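Local coordinates for protein MGS-MChE2 (Uncultured bacterium, PDB 5JD6) that probably hydrolyses carboxylic esters, being an alpha/beta-hydrolase-fold esterase recovered from the metagenome of lagoon sediments, at residues Y13-E18 / G46-I51. Residues are numbered along the deposited sequence; the frame is centred on the assembly and turned at random.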
ATOM      1  N   TYR A  13       6.332 -12.638   5.625  1.00 22.09           N
ATOM      2  CA  TYR A  13       6.756 -11.384   5.008  1.00 18.40           C
ATOM      3  C   TYR A  13       8.150 -11.454   4.390  1.00 27.64           C
ATOM      4  O   TYR A  13       8.992 -12.247   4.811  1.00 19.76           O
ATOM      5  CB  TYR A  13       6.708 -10.251   6.039  1.00 27.32           C
ATOM      6  CG  TYR A  13       7.661 -10.421   7.203  1.00 19.76           C
ATOM      7  CD1 TYR A  13       7.356 -11.273   8.258  1.00 17.46           C
ATOM      8  CD2 TYR A  13       8.857  -9.719   7.253  1.00 17.45           C
ATOM      9  CE1 TYR A  13       8.222 -11.429   9.324  1.00 17.92           C
ATOM     10  CE2 TYR A  13       9.728  -9.866   8.315  1.00 18.01           C
ATOM     11  CZ  TYR A  13       9.406 -10.723   9.348  1.00 27.36           C
ATOM     12  OH  TYR A  13      10.273 -10.875  10.409  1.00 24.60           O
ATOM     13  N   LEU A  14       8.380 -10.619   3.380  1.00 19.39           N
ATOM     14  CA  LEU A  14       9.713 -10.443   2.819  1.00 25.91           C
ATOM     15  C   LEU A  14      10.458  -9.363   3.588  1.00 23.06           C
ATOM     16  O   LEU A  14       9.870  -8.365   4.004  1.00 23.58           O
ATOM     17  CB  LEU A  14       9.654 -10.072   1.335  1.00 27.58           C
ATOM     18  CG  LEU A  14       9.263 -11.146   0.321  1.00 39.12           C
ATOM     19  CD1 LEU A  14       9.530 -10.648  -1.092  1.00 43.03           C
ATOM     20  CD2 LEU A  14      10.005 -12.445   0.581  1.00 42.10           C
ATOM     21  N   GLU A  15      11.758  -9.564   3.769  1.00 28.11           N
ATOM     22  CA  GLU A  15      12.575  -8.615   4.507  1.00 32.41           C
ATOM     23  C   GLU A  15      13.919  -8.418   3.817  1.00 36.26           C
ATOM     24  O   GLU A  15      14.600  -9.382   3.477  1.00 31.13           O
ATOM     25  CB  GLU A  15      12.774  -9.091   5.948  1.00 37.37           C
ATOM     26  CG  GLU A  15      13.429  -8.074   6.868  1.00 47.42           C
ATOM     27  CD  GLU A  15      13.454  -8.538   8.315  1.00 66.68           C
ATOM     28  OE1 GLU A  15      12.794  -9.550   8.628  1.00 79.20           O
ATOM     29  OE2 GLU A  15      14.133  -7.895   9.140  1.00 65.98           O
ATOM     30  N   LYS A  16      14.284  -7.159   3.600  1.00 37.02           N
ATOM     31  CA  LYS A  16      15.567  -6.823   3.000  1.00 28.67           C
ATOM     32  C   LYS A  16      15.956  -5.408   3.396  1.00 25.25           C
ATOM     33  O   LYS A  16      15.132  -4.494   3.342  1.00 29.09           O
ATOM     34  CB  LYS A  16      15.511  -6.955   1.476  1.00 27.02           C
ATOM     35  CG  LYS A  16      16.872  -6.871   0.794  1.00 28.82           C
ATOM     36  CD  LYS A  16      16.720  -6.817  -0.717  1.00 47.51           C
ATOM     37  CE  LYS A  16      18.032  -7.100  -1.432  1.00 57.79           C
ATOM     38  NZ  LYS A  16      19.048  -6.040  -1.187  1.00 70.60           N
ATOM     39  N   GLY A  17      17.209  -5.227   3.796  1.00 27.32           N
ATOM     40  CA  GLY A  17      17.679  -3.927   4.233  1.00 32.13           C
ATOM     41  C   GLY A  17      17.833  -3.872   5.736  1.00 28.23           C
ATOM     42  O   GLY A  17      17.499  -4.829   6.433  1.00 27.53           O
ATOM     43  N   GLU A  18      18.341  -2.751   6.240  1.00 35.76           N
ATOM     44  CA  GLU A  18      18.682  -2.650   7.655  1.00 45.11           C
ATOM     45  C   GLU A  18      18.198  -1.358   8.314  1.00 46.18           C
ATOM     46  O   GLU A  18      17.811  -1.362   9.483  1.00 61.61           O
ATOM     47  CB  GLU A  18      20.198  -2.778   7.832  1.00 50.73           C
ATOM     48  CG  GLU A  18      20.831  -3.867   6.977  1.00 60.50           C
ATOM     49  CD  GLU A  18      22.342  -3.836   6.999  1.00 78.39           C
ATOM     50  OE1 GLU A  18      22.918  -2.753   7.236  1.00 84.02           O
ATOM     51  OE2 GLU A  18      22.955  -4.899   6.766  1.00 83.41           O
ATOM     52  N   GLY A  46      19.939   2.546   2.525  1.00 43.02           N
ATOM     53  CA  GLY A  46      19.807   2.717   3.960  1.00 40.57           C
ATOM     54  C   GLY A  46      18.392   2.546   4.480  1.00 43.10           C
ATOM     55  O   GLY A  46      18.024   3.139   5.494  1.00 42.30           O
ATOM     56  N   TYR A  47      17.596   1.735   3.791  1.00 41.63           N
ATOM     57  CA  TYR A  47      16.216   1.502   4.207  1.00 41.46           C
ATOM     58  C   TYR A  47      15.918   0.024   4.432  1.00 39.58           C
ATOM     59  O   TYR A  47      16.552  -0.849   3.843  1.00 26.48           O
ATOM     60  CB  TYR A  47      15.243   2.071   3.172  1.00 37.20           C
ATOM     61  CG  TYR A  47      15.289   3.576   3.066  1.00 36.57           C
ATOM     62  CD1 TYR A  47      14.536   4.374   3.917  1.00 34.22           C
ATOM     63  CD2 TYR A  47      16.089   4.200   2.119  1.00 36.54           C
ATOM     64  CE1 TYR A  47      14.578   5.753   3.826  1.00 32.48           C
ATOM     65  CE2 TYR A  47      16.135   5.576   2.018  1.00 34.97           C
ATOM     66  CZ  TYR A  47      15.380   6.347   2.874  1.00 32.74           C
ATOM     67  OH  TYR A  47      15.426   7.718   2.776  1.00 44.53           O
ATOM     68  N   LYS A  48      14.946  -0.246   5.295  1.00 36.98           N
ATOM     69  CA  LYS A  48      14.508  -1.606   5.561  1.00 24.21           C
ATOM     70  C   LYS A  48      13.160  -1.850   4.892  1.00 27.84           C
ATOM     71  O   LYS A  48      12.156  -1.249   5.270  1.00 28.82           O
ATOM     72  CB  LYS A  48      14.413  -1.848   7.066  1.00 34.42           C
ATOM     73  CG  LYS A  48      14.402  -3.305   7.484  1.00 37.69           C
ATOM     74  CD  LYS A  48      14.410  -3.407   8.999  1.00 58.01           C
ATOM     75  CE  LYS A  48      14.589  -4.837   9.465  1.00 74.22           C
ATOM     76  NZ  LYS A  48      14.510  -4.946  10.950  1.00 85.41           N
ATOM     77  N   VAL A  49      13.140  -2.722   3.891  1.00 20.51           N
ATOM     78  CA  VAL A  49      11.910  -2.991   3.156  1.00 25.21           C
ATOM     79  C   VAL A  49      11.215  -4.247   3.675  1.00 25.41           C
ATOM     80  O   VAL A  49      11.794  -5.332   3.686  1.00 28.28           O
ATOM     81  CB  VAL A  49      12.176  -3.141   1.649  1.00 24.55           C
ATOM     82  CG1 VAL A  49      10.872  -3.378   0.903  1.00 26.07           C
ATOM     83  CG2 VAL A  49      12.877  -1.901   1.114  1.00 18.77           C
ATOM     84  N   LEU A  50       9.969  -4.084   4.110  1.00 22.57           N
ATOM     85  CA  LEU A  50       9.183  -5.189   4.643  1.00 25.39           C
ATOM     86  C   LEU A  50       7.877  -5.330   3.875  1.00 25.97           C
ATOM     87  O   LEU A  50       7.111  -4.373   3.761  1.00 29.42           O
ATOM     88  CB  LEU A  50       8.896  -4.979   6.132  1.00 20.01           C
ATOM     89  CG  LEU A  50      10.110  -4.877   7.057  1.00 22.46           C
ATOM     90  CD1 LEU A  50       9.940  -3.736   8.045  1.00 29.44           C
ATOM     91  CD2 LEU A  50      10.325  -6.186   7.792  1.00 24.73           C
ATOM     92  N   ILE A  51       7.626  -6.520   3.342  1.00 30.21           N
ATOM     93  CA  ILE A  51       6.391  -6.763   2.605  1.00 23.04           C
ATOM     94  C   ILE A  51       5.592  -7.893   3.242  1.00 21.41           C
ATOM     95  O   ILE A  51       5.788  -9.061   2.911  1.00 29.58           O
ATOM     96  CB  ILE A  51       6.667  -7.100   1.130  1.00 22.44           C
ATOM     97  CG1 ILE A  51       7.704  -6.141   0.546  1.00 20.06           C
ATOM     98  CG2 ILE A  51       5.378  -7.051   0.325  1.00 20.28           C
ATOM     99  CD1 ILE A  51       7.963  -6.349  -0.922  1.00 19.67           C
TER
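Glu15 and Lys48 reach each other because both swing CG away from the backbone N (chi1 -171° and -161°) and then run on extended; the two chains cross on one face of a pair of antiparallel strands, bringing Glu15 OE2 to the CE end of Lys48. The pair illustrates how the alpha/beta-hydrolase fold builds the antiparallel N-terminal part of its central sheet, where strand 11-16 lies between strands 4-8 and 47-52, the latter running parallel to strand 20-25 on its other edge. Between the two strands, Leu14 faces Ile51 and Lys16 faces Val49 as hydrogen-bonded pairs, with Glu15 and Leu50 the non-hydrogen-bonded pair between them. Four backbone bonds join them, Val49 N to Lys16 O being the shortest of the four at 2.7 Å. In the middle, Leu50 CA directs its hydrogen to Leu14 O and Glu15 CA does the same to Val49 O, adding CA-H...O contacts to the ladder.

On the face carrying Glu15, the CD2 methyl of Leu50 touches both Glu15 CG and Tyr13 CE2, at 3.7 and 3.8 Å. The Tyr13 ring also meets Phe76 of helix 66-80 edge-to-face, and its OH is hydrogen-bonded to Lys80, which places this face beneath that helix. Leu14, Lys16, Val49 and Ile51 point from the opposite face; Leu14 CB and Ile51 CB lie 4.2 Å apart, and Ile51 packs on Ile39 of helix 36-41. Tyr82 OH gives Lys48 NZ a hydrogen-bonding partner besides the carboxylate. Along its aliphatic part, Lys48 passes Gly17, CG lying 3.6 Å from Gly17 O, and at its end Glu15 OE2 lies 3.1 Å from Lys48 CE and 3.5 Å from Lys48 NZ, a long salt bridge.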